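Local structure of aminopeptidase N family protein (4FGM) at residues A483-F487 with L537-P542; S19-T25 with H79-V83; T300-Y306 with T419-V424; D10-F16 with Y98-F102. The protein is probably a zinc-dependent aminopeptidase of the M61 family, removing residues from the amino end of peptides. All coordinates share one frame; numbering follows the deposited sequence.

The four contacts are spread along the chain. Contacts 2 and 4 belong together: both use strand 15-22, at its two ends, and their second segments lie on strands 81-91 and 97-99, neighbours in the same sheet region of the M61 N-terminal domain. Their centres are 26 Å apart, and in sequence contact 2 falls within the span that contact 4 brackets. Contact 3 follows, among helices beside the zinc site, its centre about 40 Å from the centre of each. Contact 1 comes last, near strands 489-494 and 545-552, with its centre 69 Å from that of contact 2. The contacts thus sample a β-rich N-terminal part, a helical metal-binding part and a small antiparallel β part, probably a PDZ domain.

Contact 1: residues A483-F487 with L537-P542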
loop_
_atom_site.group_PDB
_atom_site.type_symbol
_atom_site.label_atom_id
_atom_site.label_comp_id
_atom_site.label_asym_id
_atom_site.label_seq_id
_atom_site.Cartn_x
_atom_site.Cartn_y
_atom_site.Cartn_z
ATOM N N ALA A 483 6.551 7.824 29.783
ATOM C CA ALA A 483 5.451 7.689 30.727
ATOM C C ALA A 483 5.697 6.584 31.748
ATOM O O ALA A 483 6.327 5.569 31.438
ATOM C CB ALA A 483 4.155 7.423 29.970
ATOM N N ARG A 484 5.201 6.788 32.966
ATOM C CA ARG A 484 5.366 5.806 34.027
ATOM C C ARG A 484 4.254 4.767 33.948
ATOM O O ARG A 484 4.436 3.613 34.340
ATOM C CB ARG A 484 5.339 6.497 35.387
ATOM C CG ARG A 484 6.514 6.126 36.298
ATOM C CD ARG A 484 7.365 7.347 36.630
ATOM N NE ARG A 484 6.612 8.591 36.460
ATOM C CZ ARG A 484 7.120 9.804 36.659
ATOM N NH1 ARG A 484 8.374 9.948 37.074
ATOM N NH2 ARG A 484 6.393 10.879 36.392
ATOM N N VAL A 485 3.094 5.177 33.447
ATOM C CA VAL A 485 1.970 4.246 33.306
ATOM C C VAL A 485 1.254 4.480 31.982
ATOM O O VAL A 485 1.442 5.525 31.340
ATOM C CB VAL A 485 0.907 4.443 34.424
ATOM C CG1 VAL A 485 1.558 4.300 35.781
ATOM C CG2 VAL A 485 0.262 5.838 34.298
ATOM N N ASN A 486 0.487 3.487 31.539
ATOM C CA ASN A 486 -0.306 3.646 30.325
ATOM C C ASN A 486 -1.454 2.650 30.284
ATOM O O ASN A 486 -1.467 1.649 30.999
ATOM C CB ASN A 486 0.542 3.572 29.039
ATOM C CG ASN A 486 1.071 2.197 28.744
ATOM O OD1 ASN A 486 0.715 1.217 29.387
ATOM N ND2 ASN A 486 1.932 2.118 27.744
ATOM N N PHE A 487 -2.444 2.948 29.463
ATOM C CA PHE A 487 -3.614 2.102 29.363
ATOM C C PHE A 487 -3.364 0.744 28.770
ATOM O O PHE A 487 -4.025 -0.224 29.137
ATOM C CB PHE A 487 -4.686 2.794 28.525
ATOM C CG PHE A 487 -5.362 3.923 29.230
ATOM C CD1 PHE A 487 -6.299 3.670 30.220
ATOM C CD2 PHE A 487 -5.078 5.240 28.891
ATOM C CE1 PHE A 487 -6.939 4.716 30.867
ATOM C CE2 PHE A 487 -5.714 6.293 29.534
ATOM C CZ PHE A 487 -6.648 6.031 30.518
ATOM N N LEU A 537 -2.257 11.333 33.957
ATOM C CA LEU A 537 -1.424 10.139 34.059
ATOM C C LEU A 537 -0.013 10.306 34.604
ATOM O O LEU A 537 0.610 9.326 34.986
ATOM C CB LEU A 537 -1.378 9.427 32.714
ATOM C CG LEU A 537 -2.542 8.453 32.542
ATOM C CD1 LEU A 537 -3.845 9.108 32.950
ATOM C CD2 LEU A 537 -2.597 7.996 31.100
ATOM N N GLU A 538 0.494 11.532 34.654
ATOM C CA GLU A 538 1.839 11.773 35.188
ATOM C C GLU A 538 1.760 11.767 36.722
ATOM O O GLU A 538 2.712 12.114 37.408
ATOM C CB GLU A 538 2.372 13.135 34.697
ATOM C CG GLU A 538 2.217 14.269 35.706
ATOM C CD GLU A 538 1.750 15.582 35.092
ATOM O OE1 GLU A 538 0.830 16.212 35.670
ATOM O OE2 GLU A 538 2.304 15.997 34.049
ATOM N N ARG A 539 0.615 11.361 37.251
ATOM C CA ARG A 539 0.405 11.336 38.689
ATOM C C ARG A 539 0.389 9.946 39.253
ATOM O O ARG A 539 0.242 9.762 40.456
ATOM C CB ARG A 539 -0.923 12.002 39.027
ATOM C CG ARG A 539 -0.873 13.491 38.939
ATOM C CD ARG A 539 -2.225 14.028 38.639
ATOM N NE ARG A 539 -2.185 15.466 38.433
ATOM C CZ ARG A 539 -3.148 16.139 37.818
ATOM N NH1 ARG A 539 -4.212 15.497 37.361
ATOM N NH2 ARG A 539 -3.044 17.447 37.650
ATOM N N TYR A 540 0.545 8.963 38.387
ATOM C CA TYR A 540 0.497 7.591 38.836
ATOM C C TYR A 540 1.751 6.801 38.552
ATOM O O TYR A 540 2.548 7.163 37.695
ATOM C CB TYR A 540 -0.693 6.905 38.173
ATOM C CG TYR A 540 -1.968 7.667 38.384
ATOM C CD1 TYR A 540 -2.563 7.716 39.638
ATOM C CD2 TYR A 540 -2.555 8.377 37.347
ATOM C CE1 TYR A 540 -3.706 8.447 39.854
ATOM C CE2 TYR A 540 -3.705 9.117 37.553
ATOM C CZ TYR A 540 -4.276 9.148 38.808
ATOM O OH TYR A 540 -5.420 9.880 39.021
ATOM N N ILE A 541 1.913 5.718 39.303
ATOM C CA ILE A 541 3.027 4.805 39.127
ATOM C C ILE A 541 2.418 3.408 39.173
ATOM O O ILE A 541 1.320 3.216 39.685
ATOM C CB ILE A 541 4.103 4.946 40.243
ATOM C CG1 ILE A 541 3.511 4.588 41.604
ATOM C CG2 ILE A 541 4.662 6.364 40.248
ATOM C CD1 ILE A 541 4.546 4.537 42.706
ATOM N N PRO A 542 3.115 2.413 38.620
ATOM C CA PRO A 542 2.571 1.052 38.636
ATOM C C PRO A 542 2.090 0.644 40.032
ATOM O O PRO A 542 2.767 0.890 41.029
ATOM C CB PRO A 542 3.747 0.211 38.142
ATOM C CG PRO A 542 4.427 1.141 37.178
ATOM C CD PRO A 542 4.415 2.462 37.928
#
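V485 sets CG1 beside its backbone N, anti to the carbonyl carbon (chi1 -56°), which places CG2 between N and the carbonyl carbon, and both methyls face segment 537-542. CG2 packs against both ends of the type I turn L537 to Y540, 3.6 Å from L537 O and 4.1 Å from Y540 CB. CG1 follows the chain out of the turn, 3.6 Å from Y540 O and then over I541 C and P542 CD. A valine suits this place because it offers two methyls from one CB. Further along, F487 and L537 cross at about a right angle, with F487 CE2 3.9 Å from L537 CD2; the W563 ring stacks with Y540, meets F487 edge-to-face and is touched by V485. Cutting V485 back to an alanine is likely to leave a gap against the turn, where L537 CG, Y540 CB and P542 CD lose their methyl neighbours. Since the segments meet through van der Waals contact, with Y540 OH bonded to D524, shape rather than polar pairing fits this loop against the end of helix 533-537.

Contact 2: residues S19-T25 with H79-V83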
loop_
_atom_site.group_PDB
_atom_site.type_symbol
_atom_site.label_atom_id
_atom_site.label_comp_id
_atom_site.label_asym_id
_atom_site.label_seq_id
_atom_site.Cartn_x
_atom_site.Cartn_y
_atom_site.Cartn_z
ATOM N N SER A 19 -19.206 1.493 -23.308
ATOM C CA SER A 19 -19.637 0.683 -24.436
ATOM C C SER A 19 -18.545 -0.326 -24.715
ATOM O O SER A 19 -17.348 -0.037 -24.600
ATOM C CB SER A 19 -19.870 1.533 -25.688
ATOM O OG SER A 19 -21.119 2.194 -25.631
ATOM N N LEU A 20 -18.972 -1.517 -25.091
ATOM C CA LEU A 20 -18.065 -2.605 -25.376
ATOM C C LEU A 20 -18.511 -3.204 -26.705
ATOM O O LEU A 20 -19.675 -3.580 -26.862
ATOM C CB LEU A 20 -18.168 -3.625 -24.240
ATOM C CG LEU A 20 -17.588 -5.015 -24.421
ATOM C CD1 LEU A 20 -16.095 -4.937 -24.588
ATOM C CD2 LEU A 20 -17.942 -5.842 -23.211
ATOM N N THR A 21 -17.596 -3.273 -27.664
ATOM C CA THR A 21 -17.937 -3.822 -28.965
ATOM C C THR A 21 -17.172 -5.101 -29.300
ATOM O O THR A 21 -15.947 -5.103 -29.446
ATOM C CB THR A 21 -17.710 -2.770 -30.060
ATOM O OG1 THR A 21 -18.418 -1.576 -29.707
ATOM C CG2 THR A 21 -18.230 -3.271 -31.404
ATOM N N ILE A 22 -17.919 -6.191 -29.417
ATOM C CA ILE A 22 -17.339 -7.488 -29.723
ATOM C C ILE A 22 -17.650 -7.834 -31.169
ATOM O O ILE A 22 -18.813 -8.046 -31.518
ATOM C CB ILE A 22 -17.926 -8.572 -28.805
ATOM C CG1 ILE A 22 -17.860 -8.100 -27.349
ATOM C CG2 ILE A 22 -17.154 -9.866 -28.983
ATOM C CD1 ILE A 22 -18.826 -8.811 -26.428
ATOM N N GLU A 23 -16.609 -7.876 -32.001
ATOM C CA GLU A 23 -16.745 -8.172 -33.430
ATOM C C GLU A 23 -17.422 -9.517 -33.658
ATOM O O GLU A 23 -18.326 -9.636 -34.485
ATOM C CB GLU A 23 -15.362 -8.161 -34.095
ATOM C CG GLU A 23 -15.347 -8.445 -35.598
ATOM C CD GLU A 23 -16.043 -7.369 -36.416
ATOM O OE1 GLU A 23 -16.313 -6.279 -35.864
ATOM O OE2 GLU A 23 -16.308 -7.610 -37.617
ATOM N N GLN A 24 -16.977 -10.525 -32.916
ATOM C CA GLN A 24 -17.549 -11.858 -33.017
ATOM C C GLN A 24 -17.707 -12.502 -31.641
ATOM O O GLN A 24 -16.724 -12.744 -30.934
ATOM C CB GLN A 24 -16.677 -12.754 -33.897
ATOM C CG GLN A 24 -17.299 -14.111 -34.157
ATOM C CD GLN A 24 -16.557 -14.901 -35.208
ATOM O OE1 GLN A 24 -15.458 -15.401 -34.967
ATOM N NE2 GLN A 24 -17.151 -15.010 -36.391
ATOM N N THR A 25 -18.952 -12.778 -31.272
ATOM C CA THR A 25 -19.250 -13.401 -29.993
ATOM C C THR A 25 -19.381 -14.903 -30.206
ATOM O O THR A 25 -19.598 -15.350 -31.331
ATOM C CB THR A 25 -20.570 -12.861 -29.414
ATOM O OG1 THR A 25 -21.647 -13.165 -30.308
ATOM C CG2 THR A 25 -20.491 -11.353 -29.235
ATOM N N HIS A 79 -23.913 -11.369 -35.881
ATOM C CA HIS A 79 -23.257 -10.084 -36.084
ATOM C C HIS A 79 -22.509 -9.564 -34.864
ATOM O O HIS A 79 -22.655 -10.086 -33.751
ATOM C CB HIS A 79 -24.289 -9.031 -36.479
ATOM C CG HIS A 79 -25.207 -9.465 -37.577
ATOM N ND1 HIS A 79 -26.514 -9.827 -37.349
ATOM C CD2 HIS A 79 -24.999 -9.599 -38.908
ATOM C CE1 HIS A 79 -27.080 -10.166 -38.498
ATOM N NE2 HIS A 79 -26.182 -10.036 -39.456
ATOM N N PRO A 80 -21.687 -8.521 -35.066
ATOM C CA PRO A 80 -20.922 -7.919 -33.973
ATOM C C PRO A 80 -21.934 -7.463 -32.920
ATOM O O PRO A 80 -23.067 -7.112 -33.256
ATOM C CB PRO A 80 -20.239 -6.730 -34.648
ATOM C CG PRO A 80 -20.041 -7.198 -36.052
ATOM C CD PRO A 80 -21.345 -7.897 -36.360
ATOM N N VAL A 81 -21.540 -7.474 -31.652
ATOM C CA VAL A 81 -22.442 -7.044 -30.591
ATOM C C VAL A 81 -21.837 -5.888 -29.803
ATOM O O VAL A 81 -20.621 -5.832 -29.573
ATOM C CB VAL A 81 -22.766 -8.207 -29.618
ATOM C CG1 VAL A 81 -23.565 -7.690 -28.430
ATOM C CG2 VAL A 81 -23.561 -9.290 -30.341
ATOM N N THR A 82 -22.698 -4.955 -29.414
ATOM C CA THR A 82 -22.294 -3.794 -28.636
ATOM C C THR A 82 -23.046 -3.838 -27.306
ATOM O O THR A 82 -24.270 -3.931 -27.277
ATOM C CB THR A 82 -22.631 -2.475 -29.369
ATOM O OG1 THR A 82 -21.964 -2.452 -30.635
ATOM C CG2 THR A 82 -22.164 -1.273 -28.551
ATOM N N VAL A 83 -22.300 -3.787 -26.210
ATOM C CA VAL A 83 -22.884 -3.823 -24.874
ATOM C C VAL A 83 -22.745 -2.437 -24.258
ATOM O O VAL A 83 -21.664 -1.860 -24.270
ATOM C CB VAL A 83 -22.154 -4.863 -23.997
ATOM C CG1 VAL A 83 -22.840 -4.998 -22.645
ATOM C CG2 VAL A 83 -22.113 -6.203 -24.725
#
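Strand 19-22 and strand 81-83 run antiparallel and satisfy each other through four backbone hydrogen bonds in two reciprocal pairs. L20 N donates to V83 O, and V83 N returns the bond to L20 O at 2.7 Å. Two residues on, I22 N reaches V81 O at 2.7 Å and V81 N reaches I22 O at 2.8 Å. Between them T21 and T82 form a non-hydrogen-bonded pair, their backbones bonding outward instead, T21 to A3 and T82 to E56. The carbonyls are further approached by CA-H groups: T82 CA stands 3.2 Å from L20 O. P80, which lacks an amide hydrogen, comes just before the bonded pairs; its CA is 3.2 Å from E23 O, while its own carbonyl accepts from S57 OG. S19 OG is bonded to H84 ND1. The two threonines lie side by side, T21 OG1 3.8 Å from T82 OG1, on a partly exposed face where β-branched polar residues fit well. L20, I22, V81 and V83 point to the other, buried face, where L20, I22 and V83 touch L31, and T25 CG2 adds a methyl 3.9 Å from V81 CG2. This is a regular antiparallel β-sheet pairing, here within the M61 N-terminal domain.

Contact 3: residues T300-Y306 with T419-V424; sequences TEQLWFY and TADDTV
The short helix 303-306 leads straight into the zinc ligand E307, the Y306 side chain lying about 7 Å from the zinc ion, and this contact ties its start to the loop before helix 423-429. Q302 carries most of the polar work, its CG anti to the carbonyl carbon (chi1 -62°) and its chain extended to T419. The amide suits this place because it both gives and takes: OE1 accepts from T419 OG1 at 2.6 Å, in the carbonyl plane, while NE2 donates to T419 O at 3.0 Å and to the anti lone pair of D421 OD1 at 2.8 Å. These three bonds hold the amide from turning. T419 OG1 in turn accepts from Y306 OH at 2.6 Å, lying near the plane of that ring, so the threonine hydroxyl relays between tyrosine and glutamine. The carboxylates of E301 and D421 stack with their planes 2° apart and E301 OE1 3.8 Å from D421 OD2, a like-charge pair probably eased by waters that donate to each carboxylate, one spanning both through a weak bond to E301 OE1, and by Y445 OH, bonded to E301 OE2. One water links W304 NE1, E301 OE2 and D421 O. V424 CG2 sits over one face of F305, 4.1 Å from its centroid, a CH-pi contact fitting a branched aliphatic residue, and CG1 nears W304. Helix 401-413 packs on F305 and T419, and helix 351-356 covers E301 and W304.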
loop_
_atom_site.group_PDB
_atom_site.type_symbol
_atom_site.label_atom_id
_atom_site.label_comp_id
_atom_site.label_asym_id
_atom_site.label_seq_id
_atom_site.Cartn_x
_atom_site.Cartn_y
_atom_site.Cartn_z
ATOM N N THR A 300 -1.496 -16.949 -1.495
ATOM C CA THR A 300 -0.048 -17.037 -1.614
ATOM C C THR A 300 0.575 -16.519 -0.318
ATOM O O THR A 300 0.149 -15.501 0.225
ATOM C CB THR A 300 0.506 -16.221 -2.812
ATOM O OG1 THR A 300 1.934 -16.353 -2.847
ATOM C CG2 THR A 300 0.141 -14.744 -2.687
ATOM N N GLU A 301 1.577 -17.233 0.179
ATOM C CA GLU A 301 2.254 -16.852 1.415
ATOM C C GLU A 301 3.473 -15.993 1.124
ATOM O O GLU A 301 4.235 -15.677 2.037
ATOM C CB GLU A 301 2.726 -18.098 2.162
ATOM C CG GLU A 301 3.807 -18.875 1.402
ATOM C CD GLU A 301 4.373 -20.033 2.199
ATOM O OE1 GLU A 301 3.586 -20.891 2.657
ATOM O OE2 GLU A 301 5.611 -20.082 2.363
ATOM N N GLN A 302 3.656 -15.610 -0.137
ATOM C CA GLN A 302 4.826 -14.832 -0.522
ATOM C C GLN A 302 4.812 -13.314 -0.318
ATOM O O GLN A 302 5.792 -12.639 -0.644
ATOM C CB GLN A 302 5.171 -15.146 -1.977
ATOM C CG GLN A 302 5.539 -16.605 -2.203
ATOM C CD GLN A 302 5.809 -16.924 -3.656
ATOM O OE1 GLN A 302 6.596 -16.246 -4.319
ATOM N NE2 GLN A 302 5.162 -17.965 -4.161
ATOM N N LEU A 303 3.730 -12.763 0.223
ATOM C CA LEU A 303 3.683 -11.319 0.431
ATOM C C LEU A 303 4.736 -10.825 1.425
ATOM O O LEU A 303 5.012 -9.626 1.493
ATOM C CB LEU A 303 2.288 -10.885 0.873
ATOM C CG LEU A 303 1.188 -11.102 -0.177
ATOM C CD1 LEU A 303 -0.113 -10.481 0.315
ATOM C CD2 LEU A 303 1.597 -10.477 -1.508
ATOM N N TRP A 304 5.336 -11.739 2.188
ATOM C CA TRP A 304 6.374 -11.346 3.144
ATOM C C TRP A 304 7.556 -10.831 2.336
ATOM O O TRP A 304 8.349 -10.007 2.799
ATOM C CB TRP A 304 6.837 -12.540 3.991
ATOM C CG TRP A 304 7.534 -13.632 3.207
ATOM C CD1 TRP A 304 6.961 -14.762 2.678
ATOM C CD2 TRP A 304 8.925 -13.695 2.865
ATOM N NE1 TRP A 304 7.910 -15.520 2.035
ATOM C CE2 TRP A 304 9.121 -14.890 2.132
ATOM C CE3 TRP A 304 10.025 -12.860 3.108
ATOM C CZ2 TRP A 304 10.374 -15.271 1.642
ATOM C CZ3 TRP A 304 11.275 -13.241 2.620
ATOM C CH2 TRP A 304 11.436 -14.437 1.894
ATOM N N PHE A 305 7.670 -11.336 1.115
ATOM C CA PHE A 305 8.750 -10.939 0.236
ATOM C C PHE A 305 8.318 -9.782 -0.664
ATOM O O PHE A 305 8.979 -8.737 -0.723
ATOM C CB PHE A 305 9.205 -12.151 -0.597
ATOM C CG PHE A 305 10.226 -11.820 -1.653
ATOM C CD1 PHE A 305 9.826 -11.398 -2.929
ATOM C CD2 PHE A 305 11.586 -11.899 -1.366
ATOM C CE1 PHE A 305 10.772 -11.060 -3.903
ATOM C CE2 PHE A 305 12.542 -11.565 -2.327
ATOM C CZ PHE A 305 12.136 -11.143 -3.603
ATOM N N TYR A 306 7.196 -9.959 -1.348
ATOM C CA TYR A 306 6.712 -8.929 -2.253
ATOM C C TYR A 306 6.299 -7.631 -1.572
ATOM O O TYR A 306 6.389 -6.558 -2.165
ATOM C CB TYR A 306 5.600 -9.512 -3.127
ATOM C CG TYR A 306 6.196 -10.442 -4.149
ATOM C CD1 TYR A 306 7.014 -9.942 -5.168
ATOM C CD2 TYR A 306 6.058 -11.823 -4.034
ATOM C CE1 TYR A 306 7.688 -10.794 -6.038
ATOM C CE2 TYR A 306 6.732 -12.687 -4.900
ATOM C CZ TYR A 306 7.549 -12.162 -5.897
ATOM O OH TYR A 306 8.259 -12.995 -6.728
ATOM N N THR A 419 8.038 -16.887 -8.931
ATOM C CA THR A 419 8.655 -17.494 -7.760
ATOM C C THR A 419 7.675 -18.392 -7.020
ATOM O O THR A 419 6.508 -18.037 -6.849
ATOM C CB THR A 419 9.155 -16.421 -6.765
ATOM O OG1 THR A 419 8.057 -15.593 -6.356
ATOM C CG2 THR A 419 10.234 -15.567 -7.398
ATOM N N ALA A 420 8.152 -19.560 -6.597
ATOM C CA ALA A 420 7.331 -20.499 -5.832
ATOM C C ALA A 420 7.577 -20.130 -4.373
ATOM O O ALA A 420 8.499 -19.361 -4.077
ATOM C CB ALA A 420 7.763 -21.935 -6.098
ATOM N N ASP A 421 6.774 -20.669 -3.462
ATOM C CA ASP A 421 6.924 -20.333 -2.048
ATOM C C ASP A 421 8.321 -20.501 -1.474
ATOM O O ASP A 421 8.741 -19.707 -0.636
ATOM C CB ASP A 421 5.938 -21.130 -1.196
ATOM C CG ASP A 421 4.495 -20.841 -1.551
ATOM O OD1 ASP A 421 4.246 -19.840 -2.257
ATOM O OD2 ASP A 421 3.610 -21.607 -1.113
ATOM N N ASP A 422 9.053 -21.510 -1.933
ATOM C CA ASP A 422 10.394 -21.765 -1.408
ATOM C C ASP A 422 11.549 -21.302 -2.295
ATOM O O ASP A 422 12.715 -21.485 -1.947
ATOM C CB ASP A 422 10.547 -23.261 -1.101
ATOM C CG ASP A 422 10.563 -24.117 -2.355
ATOM O OD1 ASP A 422 9.798 -23.818 -3.300
ATOM O OD2 ASP A 422 11.333 -25.101 -2.390
ATOM N N THR A 423 11.227 -20.687 -3.426
ATOM C CA THR A 423 12.251 -20.210 -4.353
ATOM C C THR A 423 13.337 -19.340 -3.731
ATOM O O THR A 423 14.526 -19.623 -3.886
ATOM C CB THR A 423 11.623 -19.417 -5.522
ATOM O OG1 THR A 423 10.766 -20.280 -6.284
ATOM C CG2 THR A 423 12.715 -18.845 -6.432
ATOM N N VAL A 424 12.939 -18.279 -3.038
ATOM C CA VAL A 424 13.906 -17.370 -2.434
ATOM C C VAL A 424 14.822 -18.012 -1.387
ATOM O O VAL A 424 16.034 -17.792 -1.408
ATOM C CB VAL A 424 13.198 -16.133 -1.815
ATOM C CG1 VAL A 424 14.210 -15.245 -1.092
ATOM C CG2 VAL A 424 12.518 -15.333 -2.915
HETATM O O HOH W 1 2.077 -19.202 -3.676
HETATM O O HOH W 2 7.207 -18.036 1.131
HETATM O O HOH W 3 1.370 -20.256 -0.639
HETATM O O HOH W 4 3.963 -23.640 0.608
#

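Contact 4: residues D10-F16 with Y98-F102; sequences DLHGHLF and YLDQF
L99 reaches into the bend of 10-16 from CB outward. CB lies 3.7 Å from F16 CE1; CG, anti to the backbone N (chi1 -178°), comes near L11 CD1. Of the branches, L99 CD1 meets L11 CD1 at 3.9 Å, while CD2 stands over the centre of the F16 ring, 4.0 Å from its centroid in a CH-pi contact, and also nears L15 O. A leucine suits this place because its forked end puts one methyl over an aromatic face and the other against a leucine. H14 ND1 donates to L99 O at 2.6 Å, in the carbonyl plane, and D100 CA approaches L11 O at 3.3 Å. Histidine fits here as a flat ring with an N-H donor, able to stack on W90 and bond L99 O together. A leucine in place of H14 would probably leave L99 O without this donor. D10 OD1 accepts from G13 N in an Asx motif. Separately, H14 and L15 both face D10, H14 with positive phi (59°), making a G1 β bulge at the end of the hairpin of strands 2-10 and 15-22.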
loop_
_atom_site.group_PDB
_atom_site.type_symbol
_atom_site.label_atom_id
_atom_site.label_comp_id
_atom_site.label_asym_id
_atom_site.label_seq_id
_atom_site.Cartn_x
_atom_site.Cartn_y
_atom_site.Cartn_z
ATOM N N ASP A 10 -21.742 11.842 -16.773
ATOM C CA ASP A 10 -22.488 12.574 -15.761
ATOM C C ASP A 10 -21.624 12.899 -14.549
ATOM O O ASP A 10 -21.476 12.082 -13.636
ATOM C CB ASP A 10 -23.704 11.749 -15.330
ATOM C CG ASP A 10 -24.715 12.566 -14.534
ATOM O OD1 ASP A 10 -24.312 13.593 -13.938
ATOM O OD2 ASP A 10 -25.904 12.174 -14.498
ATOM N N LEU A 11 -21.071 14.105 -14.538
ATOM C CA LEU A 11 -20.212 14.550 -13.451
ATOM C C LEU A 11 -20.896 14.660 -12.089
ATOM O O LEU A 11 -20.348 14.213 -11.079
ATOM C CB LEU A 11 -19.569 15.881 -13.839
ATOM C CG LEU A 11 -18.198 15.807 -14.524
ATOM C CD1 LEU A 11 -18.036 14.527 -15.310
ATOM C CD2 LEU A 11 -18.024 17.018 -15.410
ATOM N N HIS A 12 -22.089 15.244 -12.051
ATOM C CA HIS A 12 -22.800 15.388 -10.785
ATOM C C HIS A 12 -23.368 14.060 -10.289
ATOM O O HIS A 12 -23.523 13.858 -9.078
ATOM C CB HIS A 12 -23.919 16.424 -10.913
ATOM C CG HIS A 12 -23.422 17.819 -11.129
ATOM N ND1 HIS A 12 -24.267 18.906 -11.218
ATOM C CD2 HIS A 12 -22.167 18.305 -11.277
ATOM C CE1 HIS A 12 -23.552 19.999 -11.414
ATOM N NE2 HIS A 12 -22.274 19.662 -11.454
ATOM N N GLY A 13 -23.678 13.163 -11.228
ATOM C CA GLY A 13 -24.201 11.861 -10.863
ATOM C C GLY A 13 -23.101 10.817 -10.654
ATOM O O GLY A 13 -23.377 9.687 -10.242
ATOM N N HIS A 14 -21.852 11.188 -10.933
ATOM C CA HIS A 14 -20.720 10.275 -10.770
ATOM C C HIS A 14 -20.914 9.022 -11.633
ATOM O O HIS A 14 -20.753 7.897 -11.165
ATOM C CB HIS A 14 -20.580 9.860 -9.299
ATOM C CG HIS A 14 -20.836 10.975 -8.332
ATOM N ND1 HIS A 14 -20.178 12.183 -8.395
ATOM C CD2 HIS A 14 -21.709 11.073 -7.302
ATOM C CE1 HIS A 14 -20.636 12.981 -7.446
ATOM N NE2 HIS A 14 -21.564 12.332 -6.771
ATOM N N LEU A 15 -21.248 9.220 -12.900
ATOM C CA LEU A 15 -21.481 8.100 -13.793
ATOM C C LEU A 15 -20.673 8.136 -15.075
ATOM O O LEU A 15 -20.622 9.153 -15.764
ATOM C CB LEU A 15 -22.968 8.030 -14.154
ATOM C CG LEU A 15 -23.963 7.706 -13.032
ATOM C CD1 LEU A 15 -25.366 8.095 -13.462
ATOM C CD2 LEU A 15 -23.887 6.225 -12.699
ATOM N N PHE A 16 -20.031 7.017 -15.391
ATOM C CA PHE A 16 -19.282 6.905 -16.630
ATOM C C PHE A 16 -20.194 6.100 -17.559
ATOM O O PHE A 16 -20.911 5.208 -17.094
ATOM C CB PHE A 16 -17.994 6.092 -16.451
ATOM C CG PHE A 16 -16.872 6.815 -15.761
ATOM C CD1 PHE A 16 -16.699 6.715 -14.384
ATOM C CD2 PHE A 16 -15.936 7.536 -16.502
ATOM C CE1 PHE A 16 -15.592 7.316 -13.749
ATOM C CE2 PHE A 16 -14.837 8.136 -15.887
ATOM C CZ PHE A 16 -14.666 8.025 -14.498
ATOM N N TYR A 98 -13.619 7.115 -9.340
ATOM C CA TYR A 98 -14.178 8.311 -8.722
ATOM C C TYR A 98 -14.414 9.356 -9.803
ATOM O O TYR A 98 -13.588 9.526 -10.701
ATOM C CB TYR A 98 -13.182 8.841 -7.676
ATOM C CG TYR A 98 -13.558 10.153 -7.025
ATOM C CD1 TYR A 98 -13.439 11.365 -7.712
ATOM C CD2 TYR A 98 -14.049 10.182 -5.722
ATOM C CE1 TYR A 98 -13.806 12.571 -7.113
ATOM C CE2 TYR A 98 -14.417 11.378 -5.116
ATOM C CZ TYR A 98 -14.298 12.568 -5.811
ATOM O OH TYR A 98 -14.693 13.737 -5.202
ATOM N N LEU A 99 -15.544 10.051 -9.720
ATOM C CA LEU A 99 -15.875 11.080 -10.693
ATOM C C LEU A 99 -16.838 12.142 -10.159
ATOM O O LEU A 99 -17.923 11.822 -9.678
ATOM C CB LEU A 99 -16.494 10.447 -11.944
ATOM C CG LEU A 99 -16.858 11.421 -13.073
ATOM C CD1 LEU A 99 -15.585 11.958 -13.682
ATOM C CD2 LEU A 99 -17.711 10.721 -14.137
ATOM N N ASP A 100 -16.420 13.403 -10.219
ATOM C CA ASP A 100 -17.274 14.525 -9.823
ATOM C C ASP A 100 -16.930 15.687 -10.765
ATOM O O ASP A 100 -16.270 15.461 -11.788
ATOM C CB ASP A 100 -17.102 14.896 -8.339
ATOM C CG ASP A 100 -15.721 15.435 -8.006
ATOM O OD1 ASP A 100 -14.910 15.687 -8.926
ATOM O OD2 ASP A 100 -15.457 15.621 -6.797
ATOM N N GLN A 101 -17.354 16.909 -10.455
ATOM C CA GLN A 101 -17.076 18.019 -11.364
ATOM C C GLN A 101 -15.664 18.586 -11.245
ATOM O O GLN A 101 -15.325 19.565 -11.915
ATOM C CB GLN A 101 -18.103 19.156 -11.184
ATOM C CG GLN A 101 -18.022 19.917 -9.849
ATOM C CD GLN A 101 -18.814 19.253 -8.731
ATOM O OE1 GLN A 101 -18.646 18.066 -8.451
ATOM N NE2 GLN A 101 -19.682 20.022 -8.083
ATOM N N PHE A 102 -14.830 17.971 -10.417
ATOM C CA PHE A 102 -13.470 18.476 -10.255
ATOM C C PHE A 102 -12.411 17.520 -10.783
ATOM O O PHE A 102 -11.334 17.944 -11.202
ATOM C CB PHE A 102 -13.203 18.793 -8.777
ATOM C CG PHE A 102 -14.203 19.746 -8.172
ATOM C CD1 PHE A 102 -14.248 21.076 -8.577
ATOM C CD2 PHE A 102 -15.109 19.306 -7.210
ATOM C CE1 PHE A 102 -15.188 21.961 -8.034
ATOM C CE2 PHE A 102 -16.052 20.174 -6.660
ATOM C CZ PHE A 102 -16.093 21.509 -7.071
#